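Local coordinates for probable oxidoreductase protein (Rhizobium etli, PDB 4FB5) that probably acts as a nucleotide-dependent oxidoreductase of the GFO/IDH/MocA family, its substrate not established, at residues F222-A227 and G370-K375; V257-R260 and S266-L269; P129-A134 and S376-A381. All blocks are in the same frame, centred on the assembly; numbering follows the deposited sequence.

Contact 1. Residues F222-A227 and G370-K375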
loop_
_atom_site.group_PDB
_atom_site.type_symbol
_atom_site.label_atom_id
_atom_site.label_comp_id
_atom_site.label_asym_id
_atom_site.label_seq_id
_atom_site.Cartn_x
_atom_site.Cartn_y
_atom_site.Cartn_z
ATOM N N PHE A 222 11.657 20.524 -13.830
ATOM C CA PHE A 222 12.998 20.509 -14.371
ATOM C C PHE A 222 13.159 21.472 -15.534
ATOM O O PHE A 222 13.781 22.528 -15.411
ATOM C CB PHE A 222 13.370 19.081 -14.790
ATOM C CG PHE A 222 13.355 18.094 -13.640
ATOM C CD1 PHE A 222 14.217 18.261 -12.560
ATOM C CD2 PHE A 222 12.433 17.036 -13.618
ATOM C CE1 PHE A 222 14.191 17.371 -11.491
ATOM C CE2 PHE A 222 12.378 16.142 -12.570
ATOM C CZ PHE A 222 13.256 16.295 -11.498
ATOM N N GLY A 223 12.611 21.076 -16.668
ATOM C CA GLY A 223 12.412 21.956 -17.766
ATOM C C GLY A 223 12.067 21.102 -18.959
ATOM O O GLY A 223 11.562 19.973 -18.809
ATOM N N HIS A 224 12.331 21.661 -20.138
ATOM C CA HIS A 224 11.939 21.083 -21.400
ATOM C C HIS A 224 12.776 19.866 -21.843
ATOM O O HIS A 224 13.798 19.554 -21.259
ATOM C CB HIS A 224 11.914 22.178 -22.454
ATOM C CG HIS A 224 10.706 23.059 -22.374
ATOM N ND1 HIS A 224 9.427 22.595 -22.610
ATOM C CD2 HIS A 224 10.582 24.381 -22.103
ATOM C CE1 HIS A 224 8.564 23.586 -22.476
ATOM N NE2 HIS A 224 9.240 24.686 -22.179
ATOM N N VAL A 225 12.311 19.162 -22.863
ATOM C CA VAL A 225 12.920 17.896 -23.265
ATOM C C VAL A 225 13.905 18.120 -24.416
ATOM O O VAL A 225 13.666 18.969 -25.290
ATOM C CB VAL A 225 11.801 16.943 -23.694
ATOM C CG1 VAL A 225 12.346 15.680 -24.168
ATOM C CG2 VAL A 225 10.955 16.659 -22.516
ATOM N N GLU A 226 14.990 17.360 -24.464
ATOM C CA GLU A 226 16.073 17.729 -25.398
ATOM C C GLU A 226 16.417 16.721 -26.451
ATOM O O GLU A 226 16.717 17.102 -27.564
ATOM C CB GLU A 226 17.325 18.213 -24.664
ATOM C CG GLU A 226 17.076 19.579 -23.986
ATOM C CD GLU A 226 18.094 19.906 -22.865
ATOM O OE1 GLU A 226 19.179 19.236 -22.799
ATOM O OE2 GLU A 226 17.794 20.847 -22.059
ATOM N N ALA A 227 16.376 15.451 -26.118
ATOM C CA ALA A 227 16.461 14.421 -27.117
ATOM C C ALA A 227 15.430 13.375 -26.693
ATOM O O ALA A 227 15.111 13.297 -25.512
ATOM C CB ALA A 227 17.836 13.855 -27.145
ATOM N N GLY A 370 3.784 25.792 -23.623
ATOM C CA GLY A 370 2.970 24.728 -24.191
ATOM C C GLY A 370 3.411 24.361 -25.591
ATOM O O GLY A 370 3.462 23.161 -25.971
ATOM N N LEU A 371 3.729 25.389 -26.381
ATOM C CA LEU A 371 4.166 25.139 -27.750
ATOM C C LEU A 371 5.458 24.378 -27.708
ATOM O O LEU A 371 5.730 23.447 -28.493
ATOM C CB LEU A 371 4.400 26.448 -28.527
ATOM C CG LEU A 371 4.978 26.115 -29.927
ATOM C CD1 LEU A 371 3.916 25.678 -30.952
ATOM C CD2 LEU A 371 5.855 27.216 -30.478
ATOM N N ARG A 372 6.292 24.808 -26.782
ATOM C CA ARG A 372 7.563 24.117 -26.648
ATOM C C ARG A 372 7.312 22.630 -26.259
ATOM O O ARG A 372 7.951 21.741 -26.813
ATOM C CB ARG A 372 8.558 24.920 -25.753
ATOM C CG ARG A 372 9.926 24.260 -25.529
ATOM C CD ARG A 372 10.624 23.858 -26.764
ATOM N NE ARG A 372 11.922 23.256 -26.467
ATOM C CZ ARG A 372 12.164 21.939 -26.365
ATOM N NH1 ARG A 372 11.192 21.024 -26.516
ATOM N NH2 ARG A 372 13.400 21.527 -26.122
ATOM N N ILE A 373 6.361 22.396 -25.352
ATOM C CA ILE A 373 5.945 21.045 -24.974
ATOM C C ILE A 373 5.421 20.250 -26.181
ATOM O O ILE A 373 5.851 19.081 -26.426
ATOM C CB ILE A 373 4.920 21.051 -23.829
ATOM C CG1 ILE A 373 5.664 21.115 -22.485
ATOM C CG2 ILE A 373 4.058 19.799 -23.883
ATOM C CD1 ILE A 373 4.877 21.736 -21.330
ATOM N N GLU A 374 4.561 20.888 -26.971
ATOM C CA GLU A 374 4.092 20.214 -28.146
ATOM C C GLU A 374 5.178 19.980 -29.149
ATOM O O GLU A 374 5.183 18.942 -29.838
ATOM C CB GLU A 374 2.907 20.921 -28.737
ATOM C CG GLU A 374 1.724 20.791 -27.762
ATOM C CD GLU A 374 0.446 21.349 -28.299
ATOM O OE1 GLU A 374 0.233 21.150 -29.513
ATOM O OE2 GLU A 374 -0.327 21.971 -27.505
ATOM N N LYS A 375 6.143 20.878 -29.219
ATOM C CA LYS A 375 7.323 20.567 -30.028
ATOM C C LYS A 375 7.905 19.187 -29.657
ATOM O O LYS A 375 8.132 18.329 -30.538
ATOM C CB LYS A 375 8.391 21.657 -29.887
ATOM C CG LYS A 375 9.363 21.669 -31.044
ATOM C CD LYS A 375 10.249 22.865 -31.034
ATOM C CE LYS A 375 11.347 22.603 -32.067
ATOM N NZ LYS A 375 12.697 22.978 -31.522
#
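Val225 O receives Arg372 NH2 at 2.7 Å, the shortest polar bond between residues 222-227 and the helical turn 370-375. The N-H points at the oxygen at 157°. The acceptor lies close to the guanidinium plane, at the edge of the group, while the donor is tilted from the carbonyl plane by 26°. This bond ties the first residue of strand 225-233 to a side chain that crosses from the helix. Arg372 gets there because CG lies anti to the backbone N (chi1 179°), which sends the chain out from the helix, and a bend at chi2 then turns it along the loop. On the way its aliphatic part lies against His224: CG sits over the centre of one imidazole face, and Arg372 CB is 3.5 Å from His224 CE1. Farther out, the guanidinium has moved beyond the ring and lays a face over His224 CB, which is 3.9 Å from Arg372 CZ. The two flat groups are nearly parallel yet displaced, since the side chains run past each other in opposite directions. Ile373 closes the edge of the imidazole, its CG1 being 3.8 Å from His224 CE1. The rotation of that ring is further fixed by a hydrogen bond between His224 NE2 and Asp369 OD1, just before the turn, and Trp219 also meets the ring. Val225 and Ile373 both pack on Leu215, so helix 206-221 backs the apolar side of the contact. Glu226 and Ala227 both face Arg260 of the adjoining strand, a classic beta bulge. This is the alpha+beta arrangement of the GFO/IDH/MocA C-terminal domain: the helix packs on a mostly antiparallel mixed sheet, beside the strand next to the outermost one, 390-391.

Contact 2. Residues V257-R260 and S266-L269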
loop_
_atom_site.group_PDB
_atom_site.type_symbol
_atom_site.label_atom_id
_atom_site.label_comp_id
_atom_site.label_asym_id
_atom_site.label_seq_id
_atom_site.Cartn_x
_atom_site.Cartn_y
_atom_site.Cartn_z
ATOM N N VAL A 257 9.099 6.341 -24.186
ATOM C CA VAL A 257 10.030 7.299 -24.701
ATOM C C VAL A 257 11.188 7.341 -23.743
ATOM O O VAL A 257 10.978 7.506 -22.541
ATOM C CB VAL A 257 9.379 8.673 -24.729
ATOM C CG1 VAL A 257 10.301 9.713 -25.359
ATOM C CG2 VAL A 257 8.036 8.610 -25.446
ATOM N N LEU A 258 12.398 7.160 -24.259
ATOM C CA LEU A 258 13.606 7.458 -23.527
ATOM C C LEU A 258 13.899 8.921 -23.763
ATOM O O LEU A 258 13.650 9.424 -24.850
ATOM C CB LEU A 258 14.691 6.637 -24.125
ATOM C CG LEU A 258 14.962 5.326 -23.430
ATOM C CD1 LEU A 258 13.759 4.774 -22.785
ATOM C CD2 LEU A 258 15.601 4.327 -24.368
HETATM N N MSE A 259 14.397 9.645 -22.779
HETATM C CA MSE A 259 14.666 11.052 -23.039
HETATM C C MSE A 259 15.887 11.601 -22.312
HETATM O O MSE A 259 16.575 10.890 -21.596
HETATM C CB MSE A 259 13.465 11.934 -22.715
HETATM C CG MSE A 259 12.140 11.234 -22.775
HETATM SE SE MSE A 259 10.597 12.376 -22.257
HETATM C CE MSE A 259 10.715 12.229 -20.305
ATOM N N ARG A 260 16.136 12.886 -22.543
ATOM C CA ARG A 260 17.126 13.665 -21.829
ATOM C C ARG A 260 16.499 15.022 -21.616
ATOM O O ARG A 260 16.022 15.631 -22.549
ATOM C CB ARG A 260 18.395 13.803 -22.661
ATOM C CG ARG A 260 19.153 12.506 -22.826
ATOM C CD ARG A 260 20.014 12.277 -21.619
ATOM N NE ARG A 260 20.611 10.954 -21.559
ATOM C CZ ARG A 260 21.373 10.545 -20.551
ATOM N NH1 ARG A 260 21.613 11.360 -19.520
ATOM N NH2 ARG A 260 21.891 9.326 -20.573
ATOM N N SER A 266 18.332 12.019 -17.207
ATOM C CA SER A 266 17.894 10.935 -18.016
ATOM C C SER A 266 16.491 10.530 -17.563
ATOM O O SER A 266 16.253 10.351 -16.378
ATOM C CB SER A 266 18.885 9.817 -17.860
ATOM O OG SER A 266 18.218 8.578 -17.736
ATOM N N ALA A 267 15.550 10.415 -18.496
ATOM C CA ALA A 267 14.153 10.274 -18.118
ATOM C C ALA A 267 13.467 9.227 -18.976
ATOM O O ALA A 267 13.815 9.059 -20.118
ATOM C CB ALA A 267 13.445 11.628 -18.185
ATOM N N VAL A 268 12.567 8.452 -18.399
ATOM C CA VAL A 268 11.742 7.525 -19.162
ATOM C C VAL A 268 10.325 7.989 -19.002
ATOM O O VAL A 268 9.929 8.323 -17.893
ATOM C CB VAL A 268 11.855 6.099 -18.666
ATOM C CG1 VAL A 268 11.079 5.156 -19.561
ATOM C CG2 VAL A 268 13.308 5.676 -18.660
ATOM N N LEU A 269 9.597 8.046 -20.112
ATOM C CA LEU A 269 8.153 8.367 -20.156
ATOM C C LEU A 269 7.353 7.203 -20.796
ATOM O O LEU A 269 7.741 6.630 -21.806
ATOM C CB LEU A 269 7.900 9.647 -20.923
ATOM C CG LEU A 269 6.536 10.323 -20.808
ATOM C CD1 LEU A 269 6.745 11.818 -20.895
ATOM C CD2 LEU A 269 5.481 9.847 -21.831
#
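Met259, present as selenomethionine, reaches from strand 254-261 over Ala267 and Leu269 of strand 266-272. Its CB and CG pass the carbonyl oxygen of Ala267. The selenium then lies 4.1 Å from both Leu269 CB and Leu269 CD1. A bend at chi3 (-82°) folds the terminal methyl back over the neighbouring strand, where Met259 CE rests 3.5 Å from Ala267 CB and 3.9 Å from Leu269 CB. The backbone pairing of the hairpin lies beneath this side chain. Val257 and Leu269 form a hydrogen-bonded pair with a bond in each direction, Val257 N to Leu269 O being 2.8 Å. Met259 and Ala267 form the second such pair, less evenly: Met259 N to Ala267 O is 2.8 Å, but Ala267 N meets Met259 O at 3.3 Å from above the carbonyl plane. On the face opposite Met259, Leu258 pairs with Val268, and Ser266 CB lies 3.5 Å from Arg260 NH1, over a guanidinium face. Arg260 NH1 also bonds Gly264 O in the turn, while NH2 forms a salt bridge with Asp231 of the second subunit. The chemistry thus divides by face: the Val257, Met259, Ala267 and Leu269 side is wholly apolar and packs under helices 206-221 and 367-385, whereas the face of Leu258, Arg260, Ser266 and Val268 serves subunit association, with Leu258 against its counterpart and a charge pair beside it.

Contact 3. Residues P129-A134 and S376-A381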
loop_
_atom_site.group_PDB
_atom_site.type_symbol
_atom_site.label_atom_id
_atom_site.label_comp_id
_atom_site.label_asym_id
_atom_site.label_seq_id
_atom_site.Cartn_x
_atom_site.Cartn_y
_atom_site.Cartn_z
ATOM N N PRO A 129 -3.412 20.151 -33.192
ATOM C CA PRO A 129 -2.785 18.852 -33.513
ATOM C C PRO A 129 -1.619 18.949 -34.488
ATOM O O PRO A 129 -0.906 17.961 -34.702
ATOM C CB PRO A 129 -3.935 18.035 -34.131
ATOM C CG PRO A 129 -4.997 19.038 -34.466
ATOM C CD PRO A 129 -4.836 20.208 -33.572
ATOM N N ALA A 130 -1.449 20.130 -35.072
ATOM C CA ALA A 130 -0.396 20.419 -36.034
ATOM C C ALA A 130 0.411 21.610 -35.540
ATOM O O ALA A 130 -0.152 22.666 -35.176
ATOM C CB ALA A 130 -1.000 20.727 -37.392
ATOM N N TYR A 131 1.734 21.444 -35.551
ATOM C CA TYR A 131 2.655 22.424 -34.978
ATOM C C TYR A 131 2.444 23.861 -35.453
ATOM O O TYR A 131 2.451 24.784 -34.639
ATOM C CB TYR A 131 4.110 21.988 -35.191
ATOM C CG TYR A 131 5.078 22.736 -34.306
ATOM C CD1 TYR A 131 4.982 22.650 -32.920
ATOM C CD2 TYR A 131 6.077 23.548 -34.842
ATOM C CE1 TYR A 131 5.855 23.346 -32.091
ATOM C CE2 TYR A 131 6.956 24.246 -34.016
ATOM C CZ TYR A 131 6.840 24.139 -32.640
ATOM O OH TYR A 131 7.702 24.816 -31.790
ATOM N N ALA A 132 2.246 24.051 -36.758
ATOM C CA ALA A 132 2.185 25.408 -37.327
ATOM C C ALA A 132 0.887 26.112 -36.960
ATOM O O ALA A 132 0.794 27.353 -36.984
ATOM C CB ALA A 132 2.396 25.393 -38.837
ATOM N N ASP A 133 -0.112 25.331 -36.595
ATOM C CA ASP A 133 -1.290 25.958 -36.074
ATOM C C ASP A 133 -0.967 26.550 -34.703
ATOM O O ASP A 133 -1.377 27.665 -34.381
ATOM C CB ASP A 133 -2.439 24.965 -35.997
ATOM C CG ASP A 133 -3.005 24.611 -37.365
ATOM O OD1 ASP A 133 -3.744 25.451 -37.936
ATOM O OD2 ASP A 133 -2.727 23.487 -37.859
ATOM N N ALA A 134 -0.209 25.793 -33.915
ATOM C CA ALA A 134 0.111 26.160 -32.559
ATOM C C ALA A 134 0.999 27.384 -32.592
ATOM O O ALA A 134 0.771 28.354 -31.836
ATOM C CB ALA A 134 0.800 25.015 -31.860
ATOM N N SER A 376 8.106 18.947 -28.355
ATOM C CA SER A 376 8.597 17.611 -27.915
ATOM C C SER A 376 7.683 16.444 -28.317
ATOM O O SER A 376 8.162 15.393 -28.675
ATOM C CB SER A 376 8.884 17.609 -26.428
ATOM O OG SER A 376 9.277 18.917 -25.988
ATOM N N VAL A 377 6.366 16.657 -28.293
ATOM C CA VAL A 377 5.456 15.639 -28.750
ATOM C C VAL A 377 5.718 15.268 -30.203
ATOM O O VAL A 377 5.873 14.067 -30.531
ATOM C CB VAL A 377 3.981 16.027 -28.559
ATOM C CG1 VAL A 377 3.091 14.884 -29.003
ATOM C CG2 VAL A 377 3.705 16.371 -27.108
ATOM N N HIS A 378 5.798 16.288 -31.077
ATOM C CA HIS A 378 5.936 16.034 -32.537
ATOM C C HIS A 378 7.228 15.269 -32.792
ATOM O O HIS A 378 7.282 14.314 -33.600
ATOM C CB HIS A 378 5.808 17.323 -33.348
ATOM C CG HIS A 378 4.441 17.962 -33.283
ATOM N ND1 HIS A 378 3.322 17.397 -33.864
ATOM C CD2 HIS A 378 4.021 19.134 -32.731
ATOM C CE1 HIS A 378 2.267 18.172 -33.641
ATOM N NE2 HIS A 378 2.662 19.235 -32.951
ATOM N N ALA A 379 8.250 15.648 -32.031
ATOM C CA ALA A 379 9.556 14.961 -32.049
ATOM C C ALA A 379 9.468 13.503 -31.682
ATOM O O ALA A 379 10.080 12.646 -32.323
ATOM C CB ALA A 379 10.486 15.646 -31.116
HETATM N N MSE A 380 8.666 13.209 -30.665
HETATM C CA MSE A 380 8.459 11.821 -30.274
HETATM C C MSE A 380 7.823 10.992 -31.380
HETATM O O MSE A 380 8.270 9.893 -31.647
HETATM C CB MSE A 380 7.684 11.739 -28.972
HETATM C CG MSE A 380 8.458 12.321 -27.800
HETATM SE SE MSE A 380 7.354 12.758 -26.199
HETATM C CE MSE A 380 8.606 13.944 -25.239
ATOM N N ALA A 381 6.802 11.519 -32.041
ATOM C CA ALA A 381 6.198 10.782 -33.132
ATOM C C ALA A 381 7.219 10.563 -34.280
ATOM O O ALA A 381 7.426 9.422 -34.812
ATOM C CB ALA A 381 5.006 11.496 -33.619
#
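His378 of helix 367-385 presses its imidazole against Tyr131, in the first turn of helix 131-143 of the Rossmann-type domain, which probably binds a nucleotide. The closer-packed part is the imidazole itself, lodged against Tyr131 and the loop backbone before it. His378 CD2 comes 3.6 Å from Tyr131 CD1 and 3.8 Å from Tyr131 CB, so the imidazole meets the CB and CD1 side of the tyrosine rather than its hydroxyl end. The rings are steeply inclined, their planes at 75° and their centroids 5.7 Å apart, and the side chains pass each other at a slant. Tyr131 takes this place with CG anti to the backbone N (chi1 -164°), which brings the start of its ring in front of the histidine. The remainder of the phenol continues along helix 367-385, where Leu371 and Lys375 touch it. The looser side is that of the loop side chains: those of Pro129 and of Ala130, the N-cap residue, are directed away from His378, and the loop meets the imidazole through backbone atoms. His378 NE2 stands 3.5 Å from Tyr131 N without a hydrogen bond between them, so the contact across these segments rests on van der Waals packing. The polar grip on the histidine comes from another quarter: ND1 is hydrogen-bonded to Tyr204 OH, which helps to set the rotation of the ring. With an alanine at His378, the Tyr204 hydroxyl would probably be left without this partner and a gap would open beside Tyr131, where the two helices now meet. At the imidazole edge Pro129 O lies in the ring plane, 3.4 Å from His378 CE1.

Overall arrangement
From the N terminus, the chain builds most of its parallel Rossmann-type sheet before reaching 129-134, the first half of contact 3. It then enters the mixed sheet, passing 222-227 of contact 1 at the head of strand 225-233. Contact 2 closes first, a short hairpin between 257-260 and 266-269. Much later, helix 367-385 closes the two long loops in succession: 370-375 completes contact 1 and 376-381 completes contact 3. The three are nested without crossing, contact 2 within contact 1 and contact 1 within contact 3. That one helix therefore bridges the two domains, while Met380 meets Met259 and Val257 of the hairpin.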